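Local atomic coordinates of coclaurine N-methyltransferase (Coptis japonica, PDB entry 6GKV), a protein that transfers a methyl group from S-adenosyl-L-methionine to the ring nitrogen of coclaurine and probably of related tetrahydroisoquinolines in plant alkaloid biosynthesis. Residues K3-I7 with D241-W245; Q13-G17 with V317-N321; F81-G87 with W291-L295; T278-K282 with N338-A344; L295-L299 with I320-R324. All blocks are in the same frame, centred on the assembly; numbering follows the deposited sequence.

Contact 1 (K3-I7 with D241-W245)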
# COMPACT_ATOMS: atom_id res chain seq x y z
N LYS A 3 -4.88 23.96 31.62
CA LYS A 3 -4.14 22.90 30.94
C LYS A 3 -3.31 23.48 29.79
O LYS A 3 -2.34 22.86 29.35
CB LYS A 3 -5.09 21.83 30.42
CG LYS A 3 -6.14 22.35 29.46
CD LYS A 3 -6.88 21.18 28.82
CE LYS A 3 -7.76 21.64 27.68
NZ LYS A 3 -8.46 20.50 27.04
N LYS A 4 -3.71 24.65 29.30
CA LYS A 4 -2.93 25.37 28.30
C LYS A 4 -1.67 25.90 28.96
O LYS A 4 -0.57 25.82 28.39
CB LYS A 4 -3.74 26.51 27.67
CG LYS A 4 -4.89 26.01 26.79
CD LYS A 4 -5.38 27.06 25.79
CE LYS A 4 -6.52 26.49 24.94
NZ LYS A 4 -7.31 25.43 25.64
N ALA A 5 -1.84 26.42 30.17
CA ALA A 5 -0.75 26.97 30.97
C ALA A 5 0.11 25.88 31.64
O ALA A 5 1.31 26.07 31.83
CB ALA A 5 -1.31 27.92 32.02
N ALA A 6 -0.50 24.77 32.01
CA ALA A 6 0.24 23.60 32.48
C ALA A 6 1.29 23.15 31.45
O ALA A 6 2.40 22.79 31.80
CB ALA A 6 -0.71 22.45 32.79
N ILE A 7 0.91 23.21 30.17
CA ILE A 7 1.77 22.79 29.08
C ILE A 7 2.97 23.69 28.86
O ILE A 7 4.09 23.20 28.67
CB ILE A 7 0.98 22.73 27.76
CG1 ILE A 7 0.11 21.48 27.75
CG2 ILE A 7 1.91 22.74 26.54
CD1 ILE A 7 -0.48 21.24 26.43
N ASP A 241 -4.33 18.27 19.26
CA ASP A 241 -5.11 19.29 19.91
C ASP A 241 -4.15 20.16 20.74
O ASP A 241 -2.94 19.93 20.72
CB ASP A 241 -6.20 18.67 20.79
CG ASP A 241 -5.65 17.72 21.84
OD1 ASP A 241 -4.41 17.56 21.96
OD2 ASP A 241 -6.47 17.13 22.57
N ASP A 242 -4.70 21.13 21.47
CA ASP A 242 -3.90 22.04 22.27
C ASP A 242 -3.04 21.34 23.32
O ASP A 242 -1.94 21.81 23.64
CB ASP A 242 -4.80 23.07 22.95
CG ASP A 242 -5.49 23.98 21.95
OD1 ASP A 242 -4.80 24.86 21.39
OD2 ASP A 242 -6.71 23.81 21.72
N ASP A 243 -3.52 20.21 23.84
CA ASP A 243 -2.77 19.44 24.83
C ASP A 243 -1.61 18.65 24.23
O ASP A 243 -0.82 18.05 24.97
CB ASP A 243 -3.70 18.51 25.61
CG ASP A 243 -4.66 19.27 26.53
OD1 ASP A 243 -5.65 19.85 26.03
OD2 ASP A 243 -4.42 19.28 27.75
N ASP A 244 -1.51 18.64 22.91
CA ASP A 244 -0.39 18.00 22.20
C ASP A 244 0.82 18.94 22.18
O ASP A 244 0.90 19.84 21.35
CB ASP A 244 -0.80 17.63 20.77
CG ASP A 244 0.32 16.94 19.96
OD1 ASP A 244 1.42 16.68 20.50
OD2 ASP A 244 0.07 16.64 18.77
N TRP A 245 1.74 18.70 23.10
CA TRP A 245 2.98 19.47 23.18
C TRP A 245 4.10 18.79 22.39
O TRP A 245 5.08 19.43 22.03
CB TRP A 245 3.40 19.65 24.65
CG TRP A 245 3.66 18.37 25.31
CD1 TRP A 245 2.75 17.59 25.96
CD2 TRP A 245 4.89 17.66 25.34
NE1 TRP A 245 3.35 16.43 26.41
CE2 TRP A 245 4.69 16.45 26.03
CE3 TRP A 245 6.18 17.92 24.84
CZ2 TRP A 245 5.68 15.50 26.26
CZ3 TRP A 245 7.20 16.97 25.06
CH2 TRP A 245 6.94 15.77 25.75
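Lys-3 reaches from helix 2-16 across the carboxylate of Asp-243, the two side chains running at roughly a right angle to each other. Its CG is tucked between the backbone N and the carbonyl carbon (chi1 58°), and from there the chain runs fully extended, so that CD passes Asp-243 OD2 at 3.3 Å before NZ arrives at OD1. The salt bridge that results, Lys-3 NZ to Asp-243 OD1 at 3.1 Å, uses the syn side of the oxygen and stands 21° out of the carboxylate plane. Lys-4, one residue on, approaches Asp-242 at a slant; its NZ stays 4.3 Å from Asp-242 OD2, an attraction between opposite charges that falls short of a salt bridge. Both lysines are exposed, so the salt bridge lies at the surface. Next to these charges Ile-7 supplies the apolar part. Its CD1 points into the peptide of the loop, 3.2 Å from Asp-242 O and close to Asp-243 CA, while the CG2 branch rests on Trp-245 CB at 3.9 Å. The loop presents these groups through a type I turn from Asp-241 to Asp-244, closed by the bond from Asp-244 N to Asp-241 O. In the chain, the loop follows strand 235-236 and precedes strand 257-258. The indole of Trp-245 leads away from Ile-7 and touches Leu-10, Leu-11 and Leu-14 of helix 2-16 as well as Leu-27 and Ile-28 of helix 21-39, while Asp-241 makes a salt bridge with Arg-34 of the latter helix.

Contact 2 (Q13-G17 with V317-N321)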
# COMPACT_ATOMS: atom_id res chain seq x y z
N GLN A 13 10.35 23.99 31.62
CA GLN A 13 11.10 23.04 32.42
C GLN A 13 12.02 22.15 31.59
O GLN A 13 13.15 21.84 32.00
CB GLN A 13 10.14 22.17 33.18
CG GLN A 13 9.32 22.89 34.17
CD GLN A 13 8.58 21.90 35.02
OE1 GLN A 13 9.05 20.79 35.21
NE2 GLN A 13 7.42 22.28 35.56
N LEU A 14 11.50 21.72 30.44
CA LEU A 14 12.27 20.92 29.49
C LEU A 14 13.42 21.74 28.93
O LEU A 14 14.56 21.30 28.95
CB LEU A 14 11.35 20.38 28.38
CG LEU A 14 10.28 19.40 28.84
CD1 LEU A 14 9.23 19.12 27.77
CD2 LEU A 14 10.94 18.11 29.28
N GLU A 15 13.13 22.94 28.42
CA GLU A 15 14.17 23.89 27.99
C GLU A 15 15.26 24.10 29.07
O GLU A 15 16.44 24.25 28.76
CB GLU A 15 13.55 25.25 27.64
CG GLU A 15 12.64 25.26 26.43
CD GLU A 15 11.92 26.59 26.26
OE1 GLU A 15 12.26 27.56 26.96
OE2 GLU A 15 11.00 26.66 25.41
N LEU A 16 14.85 24.10 30.33
CA LEU A 16 15.77 24.39 31.43
C LEU A 16 16.43 23.12 31.95
O LEU A 16 17.37 23.18 32.77
CB LEU A 16 15.04 25.11 32.57
CG LEU A 16 14.74 26.59 32.46
CD1 LEU A 16 13.87 27.00 33.64
CD2 LEU A 16 16.03 27.40 32.44
N GLY A 17 15.92 21.98 31.50
CA GLY A 17 16.53 20.71 31.84
C GLY A 17 16.21 20.28 33.25
O GLY A 17 17.04 19.64 33.90
N VAL A 317 22.12 26.22 27.57
CA VAL A 317 21.26 25.25 28.23
C VAL A 317 20.05 24.86 27.38
O VAL A 317 19.78 23.68 27.18
CB VAL A 317 20.77 25.77 29.58
CG1 VAL A 317 19.69 24.86 30.15
CG2 VAL A 317 21.93 25.92 30.53
N LYS A 318 19.30 25.84 26.89
CA LYS A 318 18.12 25.55 26.08
C LYS A 318 18.51 24.70 24.87
O LYS A 318 17.77 23.79 24.48
CB LYS A 318 17.41 26.82 25.62
CG LYS A 318 16.69 27.60 26.76
CD LYS A 318 15.94 28.84 26.22
CE LYS A 318 15.19 29.60 27.31
NZ LYS A 318 15.81 30.93 27.68
N LEU A 319 19.68 24.96 24.31
CA LEU A 319 20.08 24.31 23.08
C LEU A 319 20.47 22.85 23.30
O LEU A 319 20.14 21.98 22.49
CB LEU A 319 21.24 25.07 22.44
CG LEU A 319 21.63 24.61 21.03
CD1 LEU A 319 20.42 24.55 20.11
CD2 LEU A 319 22.68 25.58 20.51
N ILE A 320 21.18 22.57 24.39
CA ILE A 320 21.56 21.20 24.68
C ILE A 320 20.31 20.36 25.01
O ILE A 320 20.20 19.20 24.61
CB ILE A 320 22.61 21.13 25.81
CG1 ILE A 320 22.86 19.69 26.25
CG2 ILE A 320 22.15 21.90 27.01
CD1 ILE A 320 23.61 18.86 25.23
N ASN A 321 19.34 20.94 25.70
CA ASN A 321 18.12 20.22 26.02
C ASN A 321 17.22 20.11 24.79
O ASN A 321 16.30 19.27 24.75
CB ASN A 321 17.39 20.89 27.17
CG ASN A 321 18.08 20.65 28.49
OD1 ASN A 321 18.41 19.51 28.81
ND2 ASN A 321 18.33 21.73 29.25
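The last turn of helix 2-16 comes up against helix 313-335 with the backbones nearly touching, Glu-15 CA lying 4.7 Å from Lys-318 CA. Carbonyl groups at the end of the first helix do most of the work. Glu-15 O takes a hydrogen bond from Asn-321 ND2 at 3.2 Å with an N-H...O angle of 150°; the donor stands above the carbonyl plane rather than on a lone pair, and the oxygen is tilted from the plane of the asparagine amide. The same oxygen receives a CA-H...O contact from Lys-318 CA at 3.4 Å and lies against Val-317 CG1. Neighbouring Leu-14 O faces Asn-321 CB at 3.4 Å. This is a helix terminus closed by a Schellman motif: Gly-17, with positive phi, turns the chain out of the helix, and one of the two bonds back into the last turn runs from Gly-17 N to Leu-14 O. Asn-321 is thus applied to the C-terminal end of one helix from the side of another. Its amide is fixed from both ends, since OD1 accepts from Arg-324 NH1 one turn along the same helix. Farther out, Glu-15 and Lys-318 run past each other at a slant. The aliphatic part of the lysine does the touching, CE coming 3.6 Å from Glu-15 OE1, whereas Lys-318 NZ remains 4.9 Å from that oxygen, too far for a salt bridge.

Contact 3 (F81-G87 with W291-L295)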
# COMPACT_ATOMS: atom_id res chain seq x y z
N PHE A 81 29.80 20.00 16.52
CA PHE A 81 28.77 19.39 17.34
C PHE A 81 28.35 18.04 16.79
O PHE A 81 28.08 17.12 17.55
CB PHE A 81 27.53 20.30 17.44
CG PHE A 81 26.38 19.66 18.16
CD1 PHE A 81 26.52 19.20 19.47
CD2 PHE A 81 25.16 19.49 17.53
CE1 PHE A 81 25.47 18.59 20.14
CE2 PHE A 81 24.10 18.89 18.19
CZ PHE A 81 24.25 18.44 19.51
N LEU A 82 28.29 17.92 15.46
CA LEU A 82 27.82 16.69 14.85
C LEU A 82 28.82 15.54 15.05
O LEU A 82 28.42 14.41 15.27
CB LEU A 82 27.49 16.92 13.37
CG LEU A 82 26.26 17.83 13.21
CD1 LEU A 82 25.98 18.17 11.76
CD2 LEU A 82 24.99 17.23 13.86
N LYS A 83 30.12 15.83 15.03
CA LYS A 83 31.12 14.77 15.20
C LYS A 83 31.08 14.18 16.61
O LYS A 83 31.54 13.05 16.82
CB LYS A 83 32.54 15.25 14.89
CG LYS A 83 32.61 16.45 13.94
CD LYS A 83 34.04 16.68 13.43
CE LYS A 83 34.43 15.60 12.42
NZ LYS A 83 35.48 16.08 11.45
N ILE A 84 30.53 14.93 17.56
CA ILE A 84 30.38 14.44 18.91
C ILE A 84 29.08 13.61 19.05
O ILE A 84 29.09 12.49 19.57
CB ILE A 84 30.39 15.60 19.90
CG1 ILE A 84 31.75 16.30 19.87
CG2 ILE A 84 30.13 15.11 21.31
CD1 ILE A 84 31.77 17.61 20.61
N MET A 85 27.98 14.17 18.56
CA MET A 85 26.71 13.47 18.70
C MET A 85 26.59 12.31 17.71
O MET A 85 26.18 11.22 18.10
CB MET A 85 25.53 14.43 18.52
CG MET A 85 24.21 13.80 18.92
SD MET A 85 22.78 14.87 18.79
CE MET A 85 22.38 14.73 17.04
N ASN A 86 26.95 12.54 16.44
CA ASN A 86 26.89 11.48 15.43
C ASN A 86 28.13 10.60 15.51
O ASN A 86 29.10 10.96 16.18
CB ASN A 86 26.76 12.06 14.01
CG ASN A 86 25.47 12.86 13.81
OD1 ASN A 86 24.65 13.00 14.72
ND2 ASN A 86 25.30 13.40 12.60
N GLY A 87 28.08 9.45 14.84
CA GLY A 87 29.23 8.55 14.74
C GLY A 87 30.24 9.02 13.70
O GLY A 87 30.19 10.18 13.29
N TRP A 291 23.04 8.49 20.11
CA TRP A 291 23.29 9.91 19.99
C TRP A 291 23.17 10.59 21.36
O TRP A 291 24.02 11.40 21.75
CB TRP A 291 22.30 10.54 19.01
CG TRP A 291 22.55 10.24 17.56
CD1 TRP A 291 23.70 9.76 17.01
CD2 TRP A 291 21.62 10.40 16.47
NE1 TRP A 291 23.55 9.62 15.64
CE2 TRP A 291 22.28 10.00 15.29
CE3 TRP A 291 20.29 10.84 16.39
CZ2 TRP A 291 21.67 10.04 14.04
CZ3 TRP A 291 19.67 10.87 15.13
CH2 TRP A 291 20.37 10.48 13.98
N LEU A 292 22.10 10.26 22.07
CA LEU A 292 21.84 10.82 23.39
C LEU A 292 22.95 10.47 24.38
O LEU A 292 23.42 11.34 25.11
CB LEU A 292 20.49 10.34 23.90
CG LEU A 292 20.12 10.70 25.33
CD1 LEU A 292 20.00 12.22 25.49
CD2 LEU A 292 18.83 9.99 25.76
N LYS A 293 23.38 9.21 24.41
CA LYS A 293 24.53 8.81 25.25
C LYS A 293 25.75 9.67 24.95
O LYS A 293 26.52 9.99 25.84
CB LYS A 293 24.91 7.34 25.03
CG LYS A 293 24.05 6.30 25.74
CD LYS A 293 24.46 4.88 25.28
CE LYS A 293 23.43 3.83 25.65
NZ LYS A 293 23.65 2.52 24.95
N ARG A 294 25.93 10.01 23.67
CA ARG A 294 27.10 10.76 23.26
C ARG A 294 27.04 12.21 23.70
O ARG A 294 28.06 12.80 23.99
CB ARG A 294 27.29 10.67 21.76
CG ARG A 294 27.85 9.34 21.35
CD ARG A 294 27.87 9.13 19.85
NE ARG A 294 28.55 7.87 19.56
CZ ARG A 294 29.75 7.79 19.00
NH1 ARG A 294 30.40 8.89 18.63
NH2 ARG A 294 30.29 6.60 18.80
N LEU A 295 25.84 12.78 23.74
CA LEU A 295 25.66 14.11 24.31
C LEU A 295 26.14 14.14 25.76
O LEU A 295 27.21 14.66 26.05
CB LEU A 295 24.20 14.54 24.23
CG LEU A 295 23.67 14.85 22.83
CD1 LEU A 295 22.25 15.40 22.88
CD2 LEU A 295 24.61 15.81 22.15
O HOH W 1 24.95 8.80 13.66
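Met-85, Arg-294 and Trp-291 bring the end of helix 79-85 onto helix 281-297; the two short segments cross at 113°, their axes 9.2 Å apart. The thioether of Met-85 enters between two side chains of the second helix. Met-85 CG, anti to the backbone N (chi1 -169°), rests on Trp-291 CB at 3.8 Å, and SD lies beside Leu-295. The bend at the last torsion carries Met-85 CE over one face of the indole near its rim, while SD makes an oblique Met-aromatic contact with the five-membered ring. Asn-86 OD1 lies over the same face. Trp-291 NE1 gives its hydrogen to a water in the ring plane at 2.6 Å, which also accepts a weak bond from Gly-87 N. Arg-294 runs extended past the helix end: its CB is 3.4 Å from Ile-84 O and its CD 3.2 Å from Met-85 O, with the guanidinium set against Gly-87 CA by one face. At the far side Leu-295 CD2 meets the Phe-81 ring obliquely, 3.5 Å from CE1. This is buried helix-on-helix packing next to the cofactor site of a Rossmann-like, AdoMet-dependent methyltransferase fold: the Trp-291 side chain lies about 4 Å from Gly-92, which binds S-adenosyl-L-homocysteine, and about 6 Å from the bound N-methylheliamine.

Contact 4 (T278-K282 with N338-A344)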
# COMPACT_ATOMS: atom_id res chain seq x y z
N THR A 278 10.26 -2.71 4.54
CA THR A 278 10.32 -1.87 5.72
C THR A 278 11.37 -2.44 6.66
O THR A 278 12.03 -3.45 6.35
CB THR A 278 9.00 -1.75 6.46
OG1 THR A 278 8.64 -3.02 7.03
CG2 THR A 278 7.89 -1.20 5.55
N LEU A 279 11.49 -1.80 7.81
CA LEU A 279 12.61 -2.00 8.73
C LEU A 279 12.15 -1.56 10.13
O LEU A 279 11.57 -0.48 10.29
CB LEU A 279 13.79 -1.19 8.20
CG LEU A 279 15.17 -0.99 8.77
CD1 LEU A 279 16.17 -1.14 7.64
CD2 LEU A 279 15.25 0.41 9.30
N SER A 280 12.35 -2.40 11.14
CA SER A 280 11.82 -2.10 12.49
C SER A 280 12.23 -0.75 13.06
O SER A 280 13.40 -0.34 12.98
CB SER A 280 12.25 -3.16 13.50
OG SER A 280 12.01 -2.65 14.81
N GLY A 281 11.28 -0.08 13.71
CA GLY A 281 11.56 1.16 14.42
C GLY A 281 12.62 1.08 15.53
O GLY A 281 13.05 2.10 16.08
N LYS A 282 13.04 -0.14 15.84
CA LYS A 282 14.07 -0.36 16.87
C LYS A 282 15.43 0.16 16.42
O LYS A 282 16.28 0.50 17.24
CB LYS A 282 14.17 -1.86 17.21
CG LYS A 282 13.15 -2.33 18.22
CD LYS A 282 13.69 -3.52 19.02
CE LYS A 282 14.02 -4.70 18.10
NZ LYS A 282 13.48 -6.01 18.56
N ASN A 338 7.67 -2.05 20.74
CA ASN A 338 8.73 -2.87 20.18
C ASN A 338 9.08 -2.51 18.73
O ASN A 338 9.58 -3.35 17.99
CB ASN A 338 8.37 -4.35 20.29
CG ASN A 338 9.57 -5.28 20.13
OD1 ASN A 338 10.70 -4.90 20.40
ND2 ASN A 338 9.32 -6.51 19.68
N GLY A 339 8.84 -1.27 18.32
CA GLY A 339 9.28 -0.80 17.00
C GLY A 339 8.38 -1.16 15.82
O GLY A 339 8.78 -1.03 14.65
N GLU A 340 7.15 -1.58 16.13
CA GLU A 340 6.20 -2.05 15.14
C GLU A 340 5.07 -1.06 14.92
O GLU A 340 3.97 -1.43 14.54
CB GLU A 340 5.64 -3.43 15.58
CG GLU A 340 6.67 -4.54 15.42
CD GLU A 340 7.01 -4.78 13.93
OE1 GLU A 340 6.07 -4.77 13.10
OE2 GLU A 340 8.20 -4.97 13.58
N GLU A 341 5.35 0.21 15.20
CA GLU A 341 4.41 1.29 14.91
C GLU A 341 5.05 2.30 13.94
O GLU A 341 4.70 2.36 12.76
CB GLU A 341 3.97 1.99 16.20
CG GLU A 341 3.20 1.09 17.15
CD GLU A 341 1.83 0.68 16.62
OE1 GLU A 341 1.38 1.26 15.62
OE2 GLU A 341 1.19 -0.21 17.21
N TRP A 342 5.95 3.12 14.46
CA TRP A 342 6.70 4.07 13.65
C TRP A 342 8.00 3.39 13.26
O TRP A 342 8.63 2.71 14.08
CB TRP A 342 6.95 5.37 14.42
CG TRP A 342 5.70 6.21 14.59
CD1 TRP A 342 5.15 7.03 13.66
CD2 TRP A 342 4.86 6.29 15.75
NE1 TRP A 342 4.01 7.62 14.17
CE2 TRP A 342 3.82 7.20 15.43
CE3 TRP A 342 4.91 5.72 17.02
CZ2 TRP A 342 2.82 7.52 16.37
CZ3 TRP A 342 3.92 6.06 17.95
CH2 TRP A 342 2.89 6.95 17.61
N MET A 343 8.39 3.55 12.00
CA MET A 343 9.50 2.79 11.45
C MET A 343 10.04 3.39 10.16
O MET A 343 9.68 4.51 9.78
CB MET A 343 9.05 1.34 11.20
CG MET A 343 7.72 1.22 10.43
SD MET A 343 7.15 -0.49 10.21
CE MET A 343 6.28 -0.80 11.74
N ALA A 344 10.89 2.61 9.49
CA ALA A 344 11.54 3.03 8.26
C ALA A 344 11.12 2.19 7.05
O ALA A 344 11.03 0.96 7.11
CB ALA A 344 13.04 2.98 8.43
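Gly-281 N gives a hydrogen bond to Gly-339 O at 2.8 Å, directed onto a lone pair in the carbonyl plane. A second bond, Ala-344 N to Leu-279 O, is longer at 3.3 Å but nearly straight at 170°. It belongs to the antiparallel, hydrogen-bonded pair Leu-279 with Ala-344, by which strand 272-279 lies along strand 342-350 at one margin of the central sheet of the Rossmann-like methyltransferase fold. Where the first strand gives way to helix 281-297, Ser-280 is the N-cap: OG, turned anti to its own N (chi1 165°), accepts from Lys-282 N at 2.9 Å. Close backbone packing surrounds these bonds. Gly-281 CA makes a CA-H...O contact with Trp-342 O, and Met-343 CB lies 3.2 Å from Leu-279 O. On the face shared by the paired residues, Leu-279 CD2 touches Ala-344 CB at 3.5 Å. The bent chain of Lys-282 slants over Asn-338, its NZ 3.5 Å from Asn-338 OD1. Beyond the pair, Trp-342 NE1 bonds to Tyr-235, and the carboxylate of Glu-340 is hydrogen-bonded to Thr-43 and Tyr-44 of the second subunit, so the loop also takes part in the dimer interface. The clear hydrogen bonds across the contact run between backbone atoms; main-chain groups more than particular side chains thus hold the strand end and helix start on segment 338-344, with Ser-280 OG satisfying a first-turn N-H.

Contact 5 (L295-L299 with I320-R324)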
# COMPACT_ATOMS: atom_id res chain seq x y z
N LEU A 295 25.84 12.78 23.74
CA LEU A 295 25.66 14.11 24.31
C LEU A 295 26.14 14.14 25.76
O LEU A 295 27.21 14.66 26.05
CB LEU A 295 24.20 14.54 24.23
CG LEU A 295 23.67 14.85 22.83
CD1 LEU A 295 22.25 15.40 22.88
CD2 LEU A 295 24.61 15.81 22.15
N ASP A 296 25.37 13.52 26.64
CA ASP A 296 25.63 13.46 28.09
C ASP A 296 27.06 13.11 28.52
O ASP A 296 27.52 13.50 29.59
CB ASP A 296 24.68 12.45 28.73
CG ASP A 296 23.23 12.81 28.54
OD1 ASP A 296 22.94 14.02 28.39
OD2 ASP A 296 22.38 11.89 28.51
N ALA A 297 27.77 12.37 27.68
CA ALA A 297 29.12 11.95 27.99
C ALA A 297 30.14 13.02 27.60
O ALA A 297 31.30 13.00 28.04
CB ALA A 297 29.42 10.62 27.30
N ASN A 298 29.72 13.97 26.77
CA ASN A 298 30.63 15.02 26.33
C ASN A 298 30.06 16.40 26.60
O ASN A 298 30.27 17.32 25.82
CB ASN A 298 30.94 14.90 24.84
CG ASN A 298 31.38 13.51 24.46
OD1 ASN A 298 32.55 13.15 24.62
ND2 ASN A 298 30.45 12.73 23.96
N LEU A 299 29.33 16.53 27.70
CA LEU A 299 28.81 17.82 28.10
C LEU A 299 29.95 18.76 28.42
O LEU A 299 29.82 19.98 28.29
CB LEU A 299 27.88 17.67 29.31
CG LEU A 299 26.59 16.95 28.91
CD1 LEU A 299 25.73 16.63 30.13
CD2 LEU A 299 25.82 17.78 27.89
N ILE A 320 21.18 22.57 24.39
CA ILE A 320 21.56 21.20 24.68
C ILE A 320 20.31 20.36 25.01
O ILE A 320 20.20 19.20 24.61
CB ILE A 320 22.61 21.13 25.81
CG1 ILE A 320 22.86 19.69 26.25
CG2 ILE A 320 22.15 21.90 27.01
CD1 ILE A 320 23.61 18.86 25.23
N ASN A 321 19.34 20.94 25.70
CA ASN A 321 18.12 20.22 26.02
C ASN A 321 17.22 20.11 24.79
O ASN A 321 16.30 19.27 24.75
CB ASN A 321 17.39 20.89 27.17
CG ASN A 321 18.08 20.65 28.49
OD1 ASN A 321 18.41 19.51 28.81
ND2 ASN A 321 18.33 21.73 29.25
N TYR A 322 17.48 20.96 23.80
CA TYR A 322 16.80 20.82 22.53
C TYR A 322 17.22 19.50 21.92
O TYR A 322 16.40 18.71 21.46
CB TYR A 322 17.12 21.96 21.55
CG TYR A 322 16.62 21.58 20.17
CD1 TYR A 322 15.29 21.77 19.83
CD2 TYR A 322 17.46 20.96 19.24
CE1 TYR A 322 14.80 21.39 18.60
CE2 TYR A 322 16.97 20.56 17.99
CZ TYR A 322 15.64 20.79 17.68
OH TYR A 322 15.13 20.43 16.47
N TRP A 323 18.53 19.29 21.88
CA TRP A 323 19.06 18.12 21.23
C TRP A 323 18.71 16.85 22.02
O TRP A 323 18.46 15.79 21.43
CB TRP A 323 20.57 18.29 21.01
CG TRP A 323 20.80 19.14 19.77
CD1 TRP A 323 21.30 20.42 19.72
CD2 TRP A 323 20.48 18.80 18.42
NE1 TRP A 323 21.33 20.88 18.42
CE2 TRP A 323 20.83 19.89 17.59
CE3 TRP A 323 19.94 17.66 17.80
CZ2 TRP A 323 20.66 19.88 16.21
CZ3 TRP A 323 19.77 17.64 16.42
CH2 TRP A 323 20.13 18.75 15.64
N ARG A 324 18.64 16.96 23.34
CA ARG A 324 18.16 15.86 24.17
C ARG A 324 16.74 15.46 23.79
O ARG A 324 16.49 14.31 23.51
CB ARG A 324 18.20 16.23 25.65
CG ARG A 324 19.59 16.18 26.24
CD ARG A 324 19.63 16.88 27.59
NE ARG A 324 20.93 16.70 28.23
CZ ARG A 324 21.35 17.39 29.28
NH1 ARG A 324 20.59 18.34 29.81
NH2 ARG A 324 22.55 17.15 29.79
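Asp-296 OD1 and Leu-299 CD1 meet the guanidinium of Arg-324 at its edge, where Asn-321 OD1 also lies, while Ile-320 CG1 sits over the centre of one face, 4.0 Å above the plane. Asp-296 OD1 receives weak bonds from Arg-324 NE at 3.4 Å and from NH2, a loose salt bridge in which carboxylate and guanidinium planes are turned 53° apart. A stronger bond comes from the arginine's own helix: Arg-324 NH1 to Asn-321 OD1 at 2.7 Å. Leu-299 and Arg-324 come at each other from opposite directions, with Leu-299 CD1 3.2 Å from Arg-324 NH2. The Leu-299 and Ile-320 side chains cross at about a right angle, Leu-299 CD2 touching Ile-320 CD1 at 3.6 Å. Deeper in, Leu-295 CD1 packs on Trp-323 CB at 3.8 Å, while the indole leads away, with Tyr-322 CE2 over one face. The contact joins the end of helix 281-297 and the start of helix 299-309 to helix 313-335. Asp-296 OD2 is hydrogen-bonded to Tyr-21 OH, the stronger partner of this carboxylate. The arginine's charge is probably offset in part by the weak pair with Asp-296, while the bond to Asn-321 restricts its rotation at the partly exposed margin of an apolar interface.

Overall arrangement
Contacts 3 and 4 are buried, contacts 2 and 5 partly so, and contact 1 lies on the surface, where a salt bridge accompanies the packing of Ile-7. Contacts 1 and 2 both use helix 2-16 and touch where Trp-245 packs on Leu-14. Contacts 2 and 5 share Ile-320 and Asn-321, so helix 313-335 joins the end of helix 2-16 to the end of helix 281-297. Contact 3 continues from contact 5 through Leu-295 and Trp-323 in largely apolar packing. Contact 4 lies at the other end of helix 281-297, about 22 Å from contact 3 between centres, where backbone bonds, between strands and between a helix start and a loop, replace side-chain packing between helices.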